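Local coordinates for hydroxyethylphosphonate dioxygenase (Streptomyces albus, PDB 6B9R), which probably cleaves 2-hydroxyethylphosphonate to hydroxymethylphosphonate with dioxygen, using a single non-haem iron ion that the substrate chelates, at residues 146-158 / 203-215. Numbering follows the deposited sequence.
Sequences NKGHLLYQFTYFV and ILALTYGGELTGD. With FE (Fe (III) ion), chain E; 2HE ((2-hydroxyethyl)phosphonic acid), chain F.
Phe-154 and Leu-206 form a hydrogen-bonded pair where strands 152-158 and 203-208 run antiparallel, and Leu-206 CD1 lies at the edge of the Phe-154 ring; Leu-206 N reaches Phe-154 O at 2.8 Å, and Tyr-156 pairs likewise with Leu-204. At Gln-153/Thr-207, a non-hydrogen-bonded pair, Thr-207 CA approaches Tyr-152 O at 3.1 Å in a CA-H...O contact.

Gln-153, Thr-155 and Thr-207 lie on the face toward the iron, which the loop residues His-149 and Asn-146 also reach. His-149 NE2 and Gln-153 OE1 bind the iron, and His-190 completes the protein ligands; the substrate chelates it through O3 and O4. Gln-153 carries its amide to the metal on an extended chain that leaves with CG anti to the backbone N (chi1 -167°). Gln-153 NE2 gives a nearly straight bond, 2.6 Å, to Thr-155 OG1 in the amide plane and another to substrate O4, which fixes the amide's rotation. Branched Thr-207 does two jobs: its CG2 packs on Gln-153 CG at 3.6 Å, its hydroxyl bonds to Arg-123 O. Asn-146 ND2 donates to phosphonate O1 at 2.8 Å.

Large side chains pack the face of Tyr-152, Phe-154, Leu-206 and Tyr-208. Tyr-152 CB sits over the Tyr-208 ring, 4.2 Å from its centroid, as a CH-pi contact, and Tyr-152 OH meets Leu-212 CD1 at 3.6 Å. An alanine replacing Tyr-152 would keep that CB but is likely to leave Leu-212 without its aromatic neighbour.

In this double-stranded beta-helix (cupin) fold, strand 123-129 flanks 203-208, strand 181-184 flanks 152-158, and strand 412-419 packs against Tyr-156, Leu-204, Leu-206 and Tyr-208.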
loop_
_atom_site.group_PDB
_atom_site.type_symbol
_atom_site.label_atom_id
_atom_site.label_comp_id
_atom_site.label_asym_id
_atom_site.label_seq_id
_atom_site.Cartn_x
_atom_site.Cartn_y
_atom_site.Cartn_z
ATOM N N ASN A 146 -19.500 -12.627 18.347
ATOM C CA ASN A 146 -18.369 -13.150 17.600
ATOM C C ASN A 146 -17.080 -12.778 18.332
ATOM O O ASN A 146 -17.093 -12.150 19.394
ATOM C CB ASN A 146 -18.389 -12.673 16.140
ATOM C CG ASN A 146 -18.110 -11.174 15.975
ATOM O OD1 ASN A 146 -17.490 -10.530 16.821
ATOM N ND2 ASN A 146 -18.564 -10.620 14.854
ATOM N N LYS A 147 -15.950 -13.176 17.758
ATOM C CA LYS A 147 -14.648 -12.915 18.346
ATOM C C LYS A 147 -13.994 -11.677 17.766
ATOM O O LYS A 147 -12.840 -11.381 18.101
ATOM C CB LYS A 147 -13.741 -14.130 18.144
ATOM C CG LYS A 147 -14.375 -15.430 18.613
ATOM C CD LYS A 147 -13.439 -16.618 18.398
ATOM C CE LYS A 147 -14.100 -17.941 18.759
ATOM N NZ LYS A 147 -13.453 -19.068 18.022
ATOM N N GLY A 148 -14.701 -10.952 16.903
ATOM C CA GLY A 148 -14.090 -9.893 16.134
ATOM C C GLY A 148 -13.341 -10.479 14.953
ATOM O O GLY A 148 -12.924 -11.640 14.985
ATOM N N HIS A 149 -13.173 -9.690 13.900
ATOM C CA HIS A 149 -12.537 -10.165 12.683
ATOM C C HIS A 149 -11.680 -9.047 12.105
ATOM O O HIS A 149 -11.895 -7.860 12.386
ATOM C CB HIS A 149 -13.581 -10.658 11.669
ATOM C CG HIS A 149 -14.710 -9.699 11.443
ATOM N ND1 HIS A 149 -14.524 -8.441 10.910
ATOM C CD2 HIS A 149 -16.041 -9.818 11.671
ATOM C CE1 HIS A 149 -15.690 -7.824 10.828
ATOM N NE2 HIS A 149 -16.626 -8.642 11.273
ATOM N N LEU A 150 -10.700 -9.442 11.278
ATOM C CA LEU A 150 -9.708 -8.479 10.807
ATOM C C LEU A 150 -10.349 -7.360 9.994
ATOM O O LEU A 150 -9.959 -6.195 10.120
ATOM C CB LEU A 150 -8.624 -9.177 9.979
ATOM C CG LEU A 150 -7.627 -8.210 9.319
ATOM C CD1 LEU A 150 -6.969 -7.268 10.339
ATOM C CD2 LEU A 150 -6.571 -8.955 8.513
ATOM N N LEU A 151 -11.336 -7.683 9.168
ATOM C CA LEU A 151 -11.845 -6.697 8.225
ATOM C C LEU A 151 -12.601 -5.583 8.944
ATOM O O LEU A 151 -13.312 -5.823 9.924
ATOM C CB LEU A 151 -12.747 -7.360 7.185
ATOM C CG LEU A 151 -12.022 -8.299 6.210
ATOM C CD1 LEU A 151 -12.908 -8.642 5.002
ATOM C CD2 LEU A 151 -10.724 -7.653 5.755
ATOM N N TYR A 152 -12.412 -4.354 8.464
ATOM C CA TYR A 152 -13.269 -3.246 8.869
ATOM C C TYR A 152 -14.717 -3.562 8.515
ATOM O O TYR A 152 -14.991 -4.304 7.571
ATOM C CB TYR A 152 -12.845 -1.963 8.156
ATOM C CG TYR A 152 -11.463 -1.482 8.531
ATOM C CD1 TYR A 152 -10.324 -2.041 7.951
ATOM C CD2 TYR A 152 -11.299 -0.456 9.455
ATOM C CE1 TYR A 152 -9.058 -1.597 8.305
ATOM C CE2 TYR A 152 -10.043 0.001 9.805
ATOM C CZ TYR A 152 -8.930 -0.565 9.226
ATOM O OH TYR A 152 -7.692 -0.103 9.584
ATOM N N GLN A 153 -15.663 -2.997 9.261
ATOM C CA GLN A 153 -17.053 -3.219 8.883
ATOM C C GLN A 153 -17.826 -1.917 8.789
ATOM O O GLN A 153 -17.753 -1.071 9.683
ATOM C CB GLN A 153 -17.765 -4.158 9.849
ATOM C CG GLN A 153 -19.089 -4.650 9.299
ATOM C CD GLN A 153 -19.630 -5.826 10.093
ATOM O OE1 GLN A 153 -18.916 -6.781 10.353
ATOM N NE2 GLN A 153 -20.893 -5.749 10.488
ATOM N N PHE A 154 -18.550 -1.766 7.691
ATOM C CA PHE A 154 -19.621 -0.795 7.559
ATOM C C PHE A 154 -20.923 -1.573 7.537
ATOM O O PHE A 154 -21.090 -2.479 6.713
ATOM C CB PHE A 154 -19.493 0.031 6.275
ATOM C CG PHE A 154 -20.729 0.795 5.971
ATOM C CD1 PHE A 154 -20.995 1.991 6.617
ATOM C CD2 PHE A 154 -21.670 0.292 5.094
ATOM C CE1 PHE A 154 -22.171 2.684 6.373
ATOM C CE2 PHE A 154 -22.859 0.979 4.856
ATOM C CZ PHE A 154 -23.102 2.185 5.493
ATOM N N THR A 155 -21.846 -1.220 8.423
ATOM C CA THR A 155 -23.105 -1.932 8.530
ATOM C C THR A 155 -24.255 -0.962 8.333
ATOM O O THR A 155 -24.280 0.106 8.950
ATOM C CB THR A 155 -23.226 -2.630 9.884
ATOM O OG1 THR A 155 -22.116 -3.528 10.050
ATOM C CG2 THR A 155 -24.509 -3.425 9.943
ATOM N N TYR A 156 -25.190 -1.336 7.470
ATOM C CA TYR A 156 -26.428 -0.602 7.237
ATOM C C TYR A 156 -27.596 -1.418 7.775
ATOM O O TYR A 156 -27.700 -2.608 7.471
ATOM C CB TYR A 156 -26.616 -0.339 5.744
ATOM C CG TYR A 156 -27.886 0.397 5.436
ATOM C CD1 TYR A 156 -27.925 1.778 5.467
ATOM C CD2 TYR A 156 -29.051 -0.294 5.116
ATOM C CE1 TYR A 156 -29.102 2.463 5.182
ATOM C CE2 TYR A 156 -30.226 0.377 4.836
ATOM C CZ TYR A 156 -30.247 1.755 4.874
ATOM O OH TYR A 156 -31.419 2.418 4.588
ATOM N N PHE A 157 -28.471 -0.789 8.570
ATOM C CA PHE A 157 -29.525 -1.508 9.288
ATOM C C PHE A 157 -30.880 -1.381 8.592
ATOM O O PHE A 157 -31.251 -0.301 8.129
ATOM C CB PHE A 157 -29.635 -0.992 10.724
ATOM C CG PHE A 157 -28.407 -1.246 11.547
ATOM C CD1 PHE A 157 -28.234 -2.461 12.192
ATOM C CD2 PHE A 157 -27.420 -0.281 11.665
ATOM C CE1 PHE A 157 -27.102 -2.708 12.959
ATOM C CE2 PHE A 157 -26.284 -0.510 12.425
ATOM C CZ PHE A 157 -26.115 -1.735 13.072
ATOM N N VAL A 158 -31.613 -2.494 8.519
ATOM C CA VAL A 158 -32.998 -2.515 8.049
ATOM C C VAL A 158 -33.850 -3.145 9.145
ATOM O O VAL A 158 -33.604 -4.288 9.554
ATOM C CB VAL A 158 -33.163 -3.289 6.729
ATOM C CG1 VAL A 158 -34.640 -3.293 6.317
ATOM C CG2 VAL A 158 -32.279 -2.696 5.612
ATOM N N ILE A 203 -29.233 -6.802 8.029
ATOM C CA ILE A 203 -28.196 -5.812 7.791
ATOM C C ILE A 203 -27.529 -6.095 6.452
ATOM O O ILE A 203 -27.534 -7.218 5.947
ATOM C CB ILE A 203 -27.130 -5.780 8.907
ATOM C CG1 ILE A 203 -26.335 -7.099 8.949
ATOM C CG2 ILE A 203 -27.761 -5.440 10.267
ATOM C CD1 ILE A 203 -25.330 -7.158 10.087
ATOM N N LEU A 204 -26.962 -5.049 5.884
ATOM C CA LEU A 204 -25.948 -5.179 4.844
ATOM C C LEU A 204 -24.631 -4.939 5.563
ATOM O O LEU A 204 -24.291 -3.798 5.888
ATOM C CB LEU A 204 -26.177 -4.202 3.695
ATOM C CG LEU A 204 -27.202 -4.608 2.618
ATOM C CD1 LEU A 204 -26.732 -5.828 1.829
ATOM C CD2 LEU A 204 -28.584 -4.869 3.204
ATOM N N ALA A 205 -23.928 -6.034 5.861
ATOM C CA ALA A 205 -22.635 -6.024 6.551
ATOM C C ALA A 205 -21.547 -5.974 5.487
ATOM O O ALA A 205 -21.146 -7.009 4.944
ATOM C CB ALA A 205 -22.486 -7.257 7.442
ATOM N N LEU A 206 -21.091 -4.764 5.164
ATOM C CA LEU A 206 -20.147 -4.552 4.080
ATOM C C LEU A 206 -18.744 -4.456 4.680
ATOM O O LEU A 206 -18.220 -3.372 4.954
ATOM C CB LEU A 206 -20.528 -3.291 3.286
ATOM C CG LEU A 206 -22.012 -3.138 2.892
ATOM C CD1 LEU A 206 -22.232 -1.928 1.975
ATOM C CD2 LEU A 206 -22.561 -4.408 2.246
ATOM N N THR A 207 -18.133 -5.618 4.898
ATOM C CA THR A 207 -16.768 -5.618 5.404
ATOM C C THR A 207 -15.775 -5.429 4.257
ATOM O O THR A 207 -16.058 -5.741 3.097
ATOM C CB THR A 207 -16.445 -6.907 6.175
ATOM O OG1 THR A 207 -16.396 -8.017 5.273
ATOM C CG2 THR A 207 -17.492 -7.188 7.256
ATOM N N TYR A 208 -14.602 -4.899 4.596
ATOM C CA TYR A 208 -13.582 -4.573 3.608
ATOM C C TYR A 208 -12.253 -4.403 4.334
ATOM O O TYR A 208 -12.196 -4.329 5.568
ATOM C CB TYR A 208 -13.965 -3.328 2.791
ATOM C CG TYR A 208 -13.866 -2.014 3.552
ATOM C CD1 TYR A 208 -14.903 -1.592 4.387
ATOM C CD2 TYR A 208 -12.751 -1.189 3.416
ATOM C CE1 TYR A 208 -14.823 -0.394 5.085
ATOM C CE2 TYR A 208 -12.656 0.024 4.118
ATOM C CZ TYR A 208 -13.708 0.414 4.952
ATOM O OH TYR A 208 -13.650 1.613 5.652
ATOM N N GLY A 209 -11.174 -4.385 3.547
ATOM C CA GLY A 209 -9.847 -4.502 4.127
ATOM C C GLY A 209 -8.936 -3.290 3.973
ATOM O O GLY A 209 -8.467 -2.729 4.969
ATOM N N GLY A 210 -8.618 -2.905 2.756
ATOM C CA GLY A 210 -7.696 -1.816 2.624
ATOM C C GLY A 210 -6.227 -2.181 2.767
ATOM O O GLY A 210 -5.757 -3.254 2.365
ATOM N N GLU A 211 -5.490 -1.233 3.340
ATOM C CA GLU A 211 -4.032 -1.295 3.379
ATOM C C GLU A 211 -3.520 -2.313 4.384
ATOM O O GLU A 211 -2.461 -2.902 4.149
ATOM C CB GLU A 211 -3.470 0.086 3.682
ATOM C CG GLU A 211 -3.616 1.095 2.521
ATOM C CD GLU A 211 -2.641 2.290 2.582
ATOM O OE1 GLU A 211 -1.397 2.090 2.644
ATOM O OE2 GLU A 211 -3.128 3.443 2.519
ATOM N N LEU A 212 -4.246 -2.540 5.492
ATOM C CA LEU A 212 -3.842 -3.568 6.455
ATOM C C LEU A 212 -3.710 -4.940 5.810
ATOM O O LEU A 212 -2.862 -5.745 6.216
ATOM C CB LEU A 212 -4.852 -3.653 7.604
ATOM C CG LEU A 212 -4.614 -2.860 8.881
ATOM C CD1 LEU A 212 -5.745 -3.151 9.877
ATOM C CD2 LEU A 212 -3.267 -3.192 9.485
ATOM N N THR A 213 -4.575 -5.256 4.856
ATOM C CA THR A 213 -4.538 -6.566 4.224
ATOM C C THR A 213 -3.635 -6.531 2.987
ATOM O O THR A 213 -3.253 -5.474 2.489
ATOM C CB THR A 213 -5.954 -7.016 3.860
ATOM O OG1 THR A 213 -6.608 -5.981 3.113
ATOM C CG2 THR A 213 -6.756 -7.287 5.129
ATOM N N GLY A 214 -3.283 -7.704 2.487
ATOM C CA GLY A 214 -2.361 -7.719 1.370
ATOM C C GLY A 214 -0.915 -7.535 1.793
ATOM O O GLY A 214 -0.506 -8.093 2.816
ATOM N N ASP A 215 -0.142 -6.756 1.017
ATOM C CA ASP A 215 1.314 -6.749 1.162
ATOM C C ASP A 215 1.740 -6.432 2.591
ATOM O O ASP A 215 2.704 -7.016 3.105
ATOM C CB ASP A 215 1.948 -5.729 0.209
ATOM C CG ASP A 215 1.830 -6.121 -1.265
ATOM O OD1 ASP A 215 1.611 -7.306 -1.590
ATOM O OD2 ASP A 215 1.953 -5.216 -2.109
HETATM FE FE FE E . -18.891 -8.572 11.508
HETATM O O3 2HE F . -19.470 -10.936 11.880
HETATM P P 2HE F . -20.593 -11.853 12.210
HETATM O O1 2HE F . -20.420 -12.435 13.700
HETATM O O2 2HE F . -20.688 -13.075 11.157
HETATM C CA 2HE F . -22.085 -10.837 12.115
HETATM C CB 2HE F . -21.915 -9.895 10.927
HETATM O O4 2HE F . -21.043 -8.798 11.244
HETATM O O HOH W 1 -19.403 -9.257 9.100
#